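Long-range contacts in BH2851 (Bacillus halodurans, PDB 2GFG), which is of unknown function but, as a putative adenylate cyclase with a CYTH domain, probably acts on triphosphate-bearing substrates: residues A[10-15]-A[175-180]; A[42-47]-A[115-120]; A[64-69]-A[81-86]. All blocks are in the same frame, centred on the assembly; numbering follows the deposited sequence.

Interaction 1 of 3, residues A[10-15]-A[175-180]; sequences RKTLVS and SQVPTE
The loop 175-180 passes across strand 10-14 at 105° instead of running beside it, and the closest pair of CA atoms, those of Thr-12 and Thr-179, is 5.5 Å apart. Two threonine hydroxyls take over the role of backbone pairing. Thr-12 turns OG1 away from its own N (chi1 -174°), where it accepts a nearly straight bond (164°) from Val-177 N at 3.0 Å; the same hydroxyl gives its proton to the carbonyl of Leu-13. In return, Thr-179 OG1 accepts a bond from Leu-13 N at 3.0 Å and donates to Val-177 O at 2.8 Å, approaching that oxygen from above the carbonyl plane. Each hydroxyl is thus gripped by two bonds, one across the contact and one within its own segment, which fixes its rotation. Apolar branches fill in beside them: Thr-179 CG2 leans on Leu-13 CG, the two side chains meeting at a slant, while Val-177 CG2 lies against Leu-13 CB at 4.0 Å. A water donates to both Leu-13 O and Ser-175 O. The extended chain of Lys-11 reaches the Thr-179 carbonyl, with CE 3.3 Å from Thr-179 O; NZ makes a weak bond to that oxygen and a stronger one to Asn-181 OD1. This surface crossing fastens the link between helices 158-171 and 182-190 to the barrel: Phe-165 of the first helix packs on Thr-12 and Gln-176, Arg-185 of the second touches Leu-13 and Thr-179, and strand 146-155 pairs with strand 4-14 through backbone bonds such as Thr-12 with Ile-151.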
loop_
_atom_site.group_PDB
_atom_site.type_symbol
_atom_site.label_atom_id
_atom_site.label_comp_id
_atom_site.label_asym_id
_atom_site.label_seq_id
_atom_site.Cartn_x
_atom_site.Cartn_y
_atom_site.Cartn_z
ATOM N N ARG A 10 0.645 -11.104 2.072
ATOM C CA ARG A 10 1.523 -11.857 1.157
ATOM C C ARG A 10 1.334 -11.300 -0.247
ATOM O O ARG A 10 0.247 -10.894 -0.605
ATOM C CB ARG A 10 1.196 -13.344 1.187
ATOM C CG ARG A 10 1.384 -14.011 2.562
ATOM C CD ARG A 10 2.862 -14.019 3.006
ATOM N NE ARG A 10 3.045 -14.670 4.312
ATOM C CZ ARG A 10 2.788 -14.101 5.501
ATOM N NH1 ARG A 10 2.311 -12.857 5.580
ATOM N NH2 ARG A 10 2.994 -14.789 6.618
ATOM N N LYS A 11 2.389 -11.329 -1.049
ATOM C CA LYS A 11 2.420 -10.569 -2.311
ATOM C C LYS A 11 3.393 -11.148 -3.318
ATOM O O LYS A 11 4.403 -11.715 -2.950
ATOM C CB LYS A 11 2.827 -9.112 -2.016
ATOM C CG LYS A 11 4.013 -9.009 -1.029
ATOM C CD LYS A 11 4.522 -7.602 -0.842
ATOM C CE LYS A 11 5.605 -7.577 0.264
ATOM N NZ LYS A 11 6.351 -6.293 0.318
ATOM N N THR A 12 3.071 -10.986 -4.603
ATOM C CA THR A 12 4.032 -11.226 -5.680
ATOM C C THR A 12 3.652 -10.440 -6.931
ATOM O O THR A 12 2.468 -10.266 -7.229
ATOM C CB THR A 12 4.162 -12.747 -6.060
ATOM O OG1 THR A 12 5.227 -12.916 -7.014
ATOM C CG2 THR A 12 2.850 -13.292 -6.665
ATOM N N LEU A 13 4.669 -9.970 -7.653
ATOM C CA LEU A 13 4.477 -9.343 -8.954
ATOM C C LEU A 13 4.131 -10.400 -9.973
ATOM O O LEU A 13 4.549 -11.561 -9.845
ATOM C CB LEU A 13 5.752 -8.612 -9.402
ATOM C CG LEU A 13 6.180 -7.408 -8.567
ATOM C CD1 LEU A 13 7.630 -7.056 -8.838
ATOM C CD2 LEU A 13 5.277 -6.216 -8.833
ATOM N N VAL A 14 3.368 -10.004 -10.991
ATOM C CA VAL A 14 3.014 -10.896 -12.094
ATOM C C VAL A 14 3.104 -10.164 -13.423
ATOM O O VAL A 14 3.199 -8.931 -13.465
ATOM C CB VAL A 14 1.572 -11.517 -11.919
ATOM C CG1 VAL A 14 1.546 -12.497 -10.745
ATOM C CG2 VAL A 14 0.516 -10.429 -11.735
ATOM N N SER A 15 3.105 -10.932 -14.504
ATOM C CA SER A 15 3.162 -10.377 -15.848
ATOM C C SER A 15 1.837 -9.777 -16.223
ATOM O O SER A 15 0.827 -10.020 -15.561
ATOM C CB SER A 15 3.520 -11.467 -16.853
ATOM O OG SER A 15 2.515 -12.466 -16.890
ATOM N N SER A 175 3.955 -18.159 -10.679
ATOM C CA SER A 175 5.341 -18.319 -10.238
ATOM C C SER A 175 5.728 -17.104 -9.410
ATOM O O SER A 175 5.618 -15.968 -9.874
ATOM C CB SER A 175 6.285 -18.483 -11.436
ATOM O OG SER A 175 6.281 -17.335 -12.259
ATOM N N GLN A 176 6.132 -17.342 -8.165
ATOM C CA GLN A 176 6.427 -16.264 -7.231
ATOM C C GLN A 176 7.792 -15.637 -7.509
ATOM O O GLN A 176 8.728 -16.322 -7.907
ATOM C CB GLN A 176 6.375 -16.779 -5.793
ATOM C CG GLN A 176 6.525 -15.681 -4.741
ATOM C CD GLN A 176 6.039 -16.100 -3.378
ATOM O OE1 GLN A 176 6.093 -17.285 -3.014
ATOM N NE2 GLN A 176 5.585 -15.138 -2.600
ATOM N N VAL A 177 7.880 -14.322 -7.304
ATOM C CA VAL A 177 9.146 -13.577 -7.460
ATOM C C VAL A 177 9.318 -12.605 -6.297
ATOM O O VAL A 177 8.319 -12.169 -5.704
ATOM C CB VAL A 177 9.202 -12.785 -8.822
ATOM C CG1 VAL A 177 9.224 -13.742 -9.992
ATOM C CG2 VAL A 177 8.035 -11.809 -8.945
ATOM N N PRO A 178 10.593 -12.270 -5.939
ATOM C CA PRO A 178 10.822 -11.306 -4.855
ATOM C C PRO A 178 10.116 -9.968 -5.129
ATOM O O PRO A 178 10.227 -9.420 -6.232
ATOM C CB PRO A 178 12.352 -11.136 -4.849
ATOM C CG PRO A 178 12.814 -11.703 -6.151
ATOM C CD PRO A 178 11.863 -12.758 -6.506
ATOM N N THR A 179 9.380 -9.473 -4.139
ATOM C CA THR A 179 8.499 -8.328 -4.332
ATOM C C THR A 179 8.531 -7.391 -3.137
ATOM O O THR A 179 7.997 -7.705 -2.075
ATOM C CB THR A 179 7.045 -8.802 -4.577
ATOM O OG1 THR A 179 7.007 -9.644 -5.734
ATOM C CG2 THR A 179 6.095 -7.606 -4.781
ATOM N N GLU A 180 9.170 -6.242 -3.314
ATOM C CA GLU A 180 9.152 -5.188 -2.297
ATOM C C GLU A 180 7.844 -4.397 -2.405
ATOM O O GLU A 180 7.102 -4.539 -3.378
ATOM C CB GLU A 180 10.386 -4.262 -2.433
ATOM C CG GLU A 180 10.429 -3.427 -3.720
ATOM C CD GLU A 180 11.826 -2.883 -4.036
ATOM O OE1 GLU A 180 12.616 -2.656 -3.089
ATOM O OE2 GLU A 180 12.125 -2.681 -5.240
HETATM O O HOH W 1 4.855 -13.951 -11.432
#

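Interaction 2 of 3, residues A[42-47]-A[115-120]; sequences ETDDFQ and QLKHIG
Gln-115 and Thr-43 meet beside the antiparallel pairing of strands 34-42 and 117-131 in the barrel; a type I turn from Thr-43 to Phe-46 then leads strand 34-42 into helix 47-50. At Gln-115 the carbonyl takes a CA-H...O contact from Thr-43 CA at 3.5 Å and also receives a water that accepts the N-H of Asp-44. Its CB meets Thr-43 CG2 at 3.8 Å, the two side chains crossing at about a right angle. Thr-43 is fixed on its other branch: OG1 accepts the N-H of Gln-47 and donates to Asp-45 OD1 from above the carboxylate plane. Next along, Leu-116 lays CD2 over the backbone of Glu-42, 3.8 Å from its CA, and also packs on Phe-97 and Ile-111. Lys-117 forms the hydrogen-bonded pair with Glu-42, Glu-42 N reaching Lys-117 O at 3.2 Å and Lys-117 N reaching Glu-42 O at 3.3 Å. Its side chain bends at chi3 (70°) and brings NZ to Asp-44 OD1 at 3.4 Å, a salt bridge whose hydrogen bond is weak, between two exposed residues. The buried Glu-42 carboxylate turns back to the turn and helix that follow it: OE1 accepts Thr-43 N at 2.8 Å through its anti lone pair and also Leu-48 N, and OE2 accepts Lys-49 N, which ties the strand end to helix 47-50. Beyond His-118, Ile-119 closes the contact on the Glu-42 side, with CD1 and CG2 both resting on Glu-42 CB at 4.0 Å.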
loop_
_atom_site.group_PDB
_atom_site.type_symbol
_atom_site.label_atom_id
_atom_site.label_comp_id
_atom_site.label_asym_id
_atom_site.label_seq_id
_atom_site.Cartn_x
_atom_site.Cartn_y
_atom_site.Cartn_z
ATOM N N GLU A 42 8.472 11.462 2.611
ATOM C CA GLU A 42 9.733 10.979 3.122
ATOM C C GLU A 42 10.706 12.151 3.270
ATOM O O GLU A 42 10.523 13.201 2.640
ATOM C CB GLU A 42 10.305 9.896 2.160
ATOM C CG GLU A 42 11.629 9.253 2.575
ATOM C CD GLU A 42 11.575 8.562 3.935
ATOM O OE1 GLU A 42 11.576 9.270 4.964
ATOM O OE2 GLU A 42 11.670 7.310 3.972
ATOM N N THR A 43 11.681 11.997 4.166
ATOM C CA THR A 43 12.764 12.979 4.330
ATOM C C THR A 43 13.827 12.779 3.254
ATOM O O THR A 43 13.861 11.747 2.599
ATOM C CB THR A 43 13.437 12.864 5.740
ATOM O OG1 THR A 43 14.033 11.571 5.892
ATOM C CG2 THR A 43 12.408 13.077 6.850
ATOM N N ASP A 44 14.703 13.768 3.087
ATOM C CA ASP A 44 15.794 13.688 2.081
ATOM C C ASP A 44 16.696 12.464 2.307
ATOM O O ASP A 44 17.019 11.739 1.363
ATOM C CB ASP A 44 16.643 14.973 2.095
ATOM C CG ASP A 44 15.935 16.165 1.426
ATOM O OD1 ASP A 44 14.722 16.060 1.106
ATOM O OD2 ASP A 44 16.598 17.205 1.221
ATOM N N ASP A 45 17.044 12.215 3.570
ATOM C CA ASP A 45 17.905 11.068 3.938
ATOM C C ASP A 45 17.118 9.736 4.106
ATOM O O ASP A 45 17.691 8.727 4.507
ATOM C CB ASP A 45 18.658 11.372 5.220
ATOM C CG ASP A 45 17.761 11.404 6.417
ATOM O OD1 ASP A 45 16.823 12.232 6.430
ATOM O OD2 ASP A 45 17.970 10.580 7.336
ATOM N N PHE A 46 15.803 9.773 3.854
ATOM C CA PHE A 46 14.943 8.577 3.895
ATOM C C PHE A 46 14.836 7.952 5.318
ATOM O O PHE A 46 15.085 6.754 5.503
ATOM C CB PHE A 46 15.411 7.521 2.857
ATOM C CG PHE A 46 15.473 8.044 1.436
ATOM C CD1 PHE A 46 14.345 7.986 0.605
ATOM C CD2 PHE A 46 16.661 8.583 0.922
ATOM C CE1 PHE A 46 14.394 8.472 -0.714
ATOM C CE2 PHE A 46 16.722 9.069 -0.404
ATOM C CZ PHE A 46 15.591 9.011 -1.218
ATOM N N GLN A 47 14.410 8.767 6.293
ATOM C CA GLN A 47 14.305 8.311 7.711
ATOM C C GLN A 47 13.220 7.246 7.930
ATOM O O GLN A 47 13.427 6.299 8.700
ATOM C CB GLN A 47 14.079 9.501 8.658
ATOM C CG GLN A 47 15.324 10.361 8.847
ATOM C CD GLN A 47 15.191 11.404 9.958
ATOM O OE1 GLN A 47 15.542 12.573 9.769
ATOM N NE2 GLN A 47 14.718 10.973 11.136
ATOM N N GLN A 115 10.966 18.044 8.129
ATOM C CA GLN A 115 11.815 17.498 7.056
ATOM C C GLN A 115 11.044 16.611 6.062
ATOM O O GLN A 115 11.581 16.253 5.006
ATOM C CB GLN A 115 12.983 16.705 7.659
ATOM C CG GLN A 115 13.922 17.544 8.517
ATOM C CD GLN A 115 14.593 18.666 7.730
ATOM O OE1 GLN A 115 14.478 19.841 8.085
ATOM N NE2 GLN A 115 15.242 18.311 6.621
ATOM N N LEU A 116 9.804 16.237 6.412
ATOM C CA LEU A 116 8.964 15.410 5.519
ATOM C C LEU A 116 8.444 16.237 4.364
ATOM O O LEU A 116 8.109 17.406 4.532
ATOM C CB LEU A 116 7.776 14.803 6.284
ATOM C CG LEU A 116 8.071 13.650 7.236
ATOM C CD1 LEU A 116 6.850 13.356 8.099
ATOM C CD2 LEU A 116 8.496 12.405 6.470
ATOM N N LYS A 117 8.379 15.623 3.183
ATOM C CA LYS A 117 7.826 16.286 1.992
ATOM C C LYS A 117 7.280 15.281 0.994
ATOM O O LYS A 117 7.630 14.099 1.026
ATOM C CB LYS A 117 8.887 17.157 1.329
ATOM C CG LYS A 117 10.175 16.413 0.942
ATOM C CD LYS A 117 11.281 17.383 0.512
ATOM C CE LYS A 117 11.813 18.208 1.696
ATOM N NZ LYS A 117 13.009 19.024 1.322
ATOM N N HIS A 118 6.419 15.767 0.101
ATOM C CA HIS A 118 5.842 14.936 -0.945
ATOM C C HIS A 118 6.922 14.549 -1.973
ATOM O O HIS A 118 7.442 15.406 -2.688
ATOM C CB HIS A 118 4.683 15.668 -1.625
ATOM C CG HIS A 118 3.986 14.855 -2.665
ATOM N ND1 HIS A 118 3.648 15.362 -3.900
ATOM C CD2 HIS A 118 3.626 13.552 -2.682
ATOM C CE1 HIS A 118 3.066 14.416 -4.616
ATOM N NE2 HIS A 118 3.042 13.308 -3.900
ATOM N N ILE A 119 7.266 13.254 -2.013
ATOM C CA ILE A 119 8.329 12.749 -2.935
ATOM C C ILE A 119 7.770 12.298 -4.293
ATOM O O ILE A 119 8.474 12.343 -5.302
ATOM C CB ILE A 119 9.194 11.597 -2.289
ATOM C CG1 ILE A 119 8.322 10.433 -1.808
ATOM C CG2 ILE A 119 10.021 12.150 -1.130
ATOM C CD1 ILE A 119 9.111 9.129 -1.567
ATOM N N GLY A 120 6.502 11.876 -4.312
ATOM C CA GLY A 120 5.838 11.508 -5.565
ATOM C C GLY A 120 4.557 10.717 -5.370
ATOM O O GLY A 120 4.186 10.379 -4.246
HETATM O O HOH W 2 14.191 16.056 4.225
#

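Interaction 3 of 3, residues A[64-69]-A[81-86]; sequences FTFTLK and QTLSKQ
Phe-66 and Gln-81 are paired in the antiparallel beta hairpin of strands 63-71 and 76-83, part of the barrel wall, near the point where the second strand gives way to helix 85-94. They form a hydrogen-bonded pair, with Phe-66 N to Gln-81 O at 2.6 Å and Gln-81 N to Phe-66 O at 2.8 Å. Farther on, the N-H of Leu-83 is aimed straight at Phe-64 O (N to O 3.0 Å, 179°), whereas a water links Phe-64 N to Leu-83 O. On one face Thr-65 lies beside Thr-82; on the other, Leu-83 sits between two phenylalanines. Its CG rests on Phe-66 CB at 3.7 Å, its CB approaches Phe-64 CB at 4.2 Å, and its side chain also touches Ile-57. Phe-66 has CG anti to its N (chi1 -164°), which carries the ring off toward Val-102 of helix 101-108 and Leu-55 and Ile-57 of strand 54-60. The Phe-64 ring instead reaches the start of helix 85-94, its CE1 4.0 Å from Lys-85 CA. A serine in place of Leu-83 would probably open a gap beside Phe-66 CB and Ile-57 and place a hydroxyl among these apolar groups. Ser-84 caps helix 85-94 with its side chain while its N bonds Glu-87 OE1, so the contact combines a hairpin of a closed antiparallel barrel with a helix-starting capping box.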
loop_
_atom_site.group_PDB
_atom_site.type_symbol
_atom_site.label_atom_id
_atom_site.label_comp_id
_atom_site.label_asym_id
_atom_site.label_seq_id
_atom_site.Cartn_x
_atom_site.Cartn_y
_atom_site.Cartn_z
ATOM N N PHE A 64 -9.800 11.181 1.155
ATOM C CA PHE A 64 -8.373 11.215 1.466
ATOM C C PHE A 64 -8.107 10.547 2.794
ATOM O O PHE A 64 -8.824 10.794 3.772
ATOM C CB PHE A 64 -7.880 12.650 1.508
ATOM C CG PHE A 64 -7.984 13.353 0.203
ATOM C CD1 PHE A 64 -9.182 13.929 -0.196
ATOM C CD2 PHE A 64 -6.890 13.398 -0.672
ATOM C CE1 PHE A 64 -9.288 14.563 -1.432
ATOM C CE2 PHE A 64 -6.983 14.051 -1.893
ATOM C CZ PHE A 64 -8.180 14.621 -2.281
ATOM N N THR A 65 -7.065 9.706 2.831
ATOM C CA THR A 65 -6.688 8.973 4.038
ATOM C C THR A 65 -5.175 9.084 4.285
ATOM O O THR A 65 -4.362 8.696 3.434
ATOM C CB THR A 65 -7.080 7.485 3.931
ATOM O OG1 THR A 65 -8.472 7.375 3.577
ATOM C CG2 THR A 65 -6.834 6.752 5.255
ATOM N N PHE A 66 -4.818 9.642 5.440
ATOM C CA PHE A 66 -3.428 9.761 5.882
ATOM C C PHE A 66 -3.057 8.469 6.586
ATOM O O PHE A 66 -3.740 8.061 7.513
ATOM C CB PHE A 66 -3.312 10.966 6.847
ATOM C CG PHE A 66 -1.882 11.470 7.090
ATOM C CD1 PHE A 66 -0.872 11.354 6.109
ATOM C CD2 PHE A 66 -1.606 12.232 8.245
ATOM C CE1 PHE A 66 0.392 11.891 6.323
ATOM C CE2 PHE A 66 -0.332 12.775 8.464
ATOM C CZ PHE A 66 0.664 12.602 7.517
ATOM N N THR A 67 -1.985 7.808 6.128
ATOM C CA THR A 67 -1.635 6.461 6.645
ATOM C C THR A 67 -0.156 6.300 6.928
ATOM O O THR A 67 0.692 6.576 6.065
ATOM C CB THR A 67 -2.092 5.344 5.661
ATOM O OG1 THR A 67 -3.513 5.317 5.611
ATOM C CG2 THR A 67 -1.582 3.960 6.105
ATOM N N LEU A 68 0.147 5.876 8.155
ATOM C CA LEU A 68 1.480 5.433 8.526
ATOM C C LEU A 68 1.477 3.901 8.630
ATOM O O LEU A 68 0.494 3.308 9.091
ATOM C CB LEU A 68 1.895 6.050 9.869
ATOM C CG LEU A 68 3.252 5.615 10.462
ATOM C CD1 LEU A 68 4.412 5.999 9.548
ATOM C CD2 LEU A 68 3.443 6.214 11.854
ATOM N N LYS A 69 2.551 3.273 8.137
ATOM C CA LYS A 69 2.809 1.836 8.346
ATOM C C LYS A 69 4.132 1.712 9.031
ATOM O O LYS A 69 5.108 2.269 8.558
ATOM C CB LYS A 69 2.871 1.087 7.021
ATOM C CG LYS A 69 1.550 0.956 6.311
ATOM C CD LYS A 69 1.709 0.206 4.980
ATOM C CE LYS A 69 0.374 0.069 4.256
ATOM N NZ LYS A 69 0.471 -0.768 3.022
ATOM N N GLN A 81 -5.895 7.799 9.223
ATOM C CA GLN A 81 -6.608 9.023 9.625
ATOM C C GLN A 81 -7.221 9.689 8.403
ATOM O O GLN A 81 -6.526 9.943 7.423
ATOM C CB GLN A 81 -5.649 9.983 10.315
ATOM C CG GLN A 81 -6.298 11.237 10.922
ATOM C CD GLN A 81 -5.264 12.203 11.484
ATOM O OE1 GLN A 81 -4.157 11.798 11.871
ATOM N NE2 GLN A 81 -5.600 13.485 11.500
ATOM N N THR A 82 -8.526 9.961 8.467
ATOM C CA THR A 82 -9.237 10.662 7.393
ATOM C C THR A 82 -8.826 12.123 7.357
ATOM O O THR A 82 -8.708 12.764 8.398
ATOM C CB THR A 82 -10.776 10.593 7.589
ATOM O OG1 THR A 82 -11.189 9.235 7.697
ATOM C CG2 THR A 82 -11.529 11.264 6.397
ATOM N N LEU A 83 -8.613 12.641 6.147
ATOM C CA LEU A 83 -8.295 14.059 5.935
ATOM C C LEU A 83 -9.320 14.683 5.028
ATOM O O LEU A 83 -9.906 14.006 4.195
ATOM C CB LEU A 83 -6.930 14.213 5.281
ATOM C CG LEU A 83 -5.702 13.642 5.956
ATOM C CD1 LEU A 83 -4.462 14.094 5.188
ATOM C CD2 LEU A 83 -5.607 14.063 7.418
ATOM N N SER A 84 -9.503 15.993 5.159
ATOM C CA SER A 84 -10.269 16.756 4.177
ATOM C C SER A 84 -9.366 17.067 3.001
ATOM O O SER A 84 -8.129 16.922 3.093
ATOM C CB SER A 84 -10.805 18.057 4.784
ATOM O OG SER A 84 -9.755 18.884 5.243
ATOM N N LYS A 85 -9.974 17.474 1.890
ATOM C CA LYS A 85 -9.226 17.933 0.708
ATOM C C LYS A 85 -8.252 19.089 1.081
ATOM O O LYS A 85 -7.117 19.116 0.615
ATOM C CB LYS A 85 -10.197 18.377 -0.403
ATOM C CG LYS A 85 -9.537 18.624 -1.767
ATOM C CD LYS A 85 -10.558 19.075 -2.805
ATOM C CE LYS A 85 -9.905 19.331 -4.162
ATOM N NZ LYS A 85 -10.897 19.850 -5.177
ATOM N N GLN A 86 -8.711 20.001 1.966
ATOM C CA GLN A 86 -7.874 21.115 2.489
ATOM C C GLN A 86 -6.612 20.595 3.164
ATOM O O GLN A 86 -5.506 21.078 2.900
ATOM C CB GLN A 86 -8.680 21.956 3.507
ATOM C CG GLN A 86 -7.826 23.093 4.281
ATOM C CD GLN A 86 -8.407 23.466 5.663
ATOM O OE1 GLN A 86 -9.015 22.628 6.350
ATOM N NE2 GLN A 86 -8.182 24.717 6.086
HETATM O O HOH W 3 -11.786 12.725 2.816
#

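Overall arrangement
All three contacts reach the same closed antiparallel barrel, but by different means. Interaction 3, partly buried, pairs neighbouring strands of a hairpin, with Leu-83 and Phe-66 buried on one face and a water replacing a direct bond at its helix-side end. Interaction 2, also partly buried, pairs strands at their ends, so a single bridge gives way to turn, carboxylate and salt-bridge chemistry. Interaction 1 lies at the surface and fixes an irregular loop to strand 4-14 through threonine hydroxyls. Interactions 2 and 3 are the nearer pair, centres about 17 Å apart; interactions 1 and 3 lie on opposite sides of the chain's centre, about 28 Å between centres, although strands 4-14 and 76-83 are neighbours in the sheet.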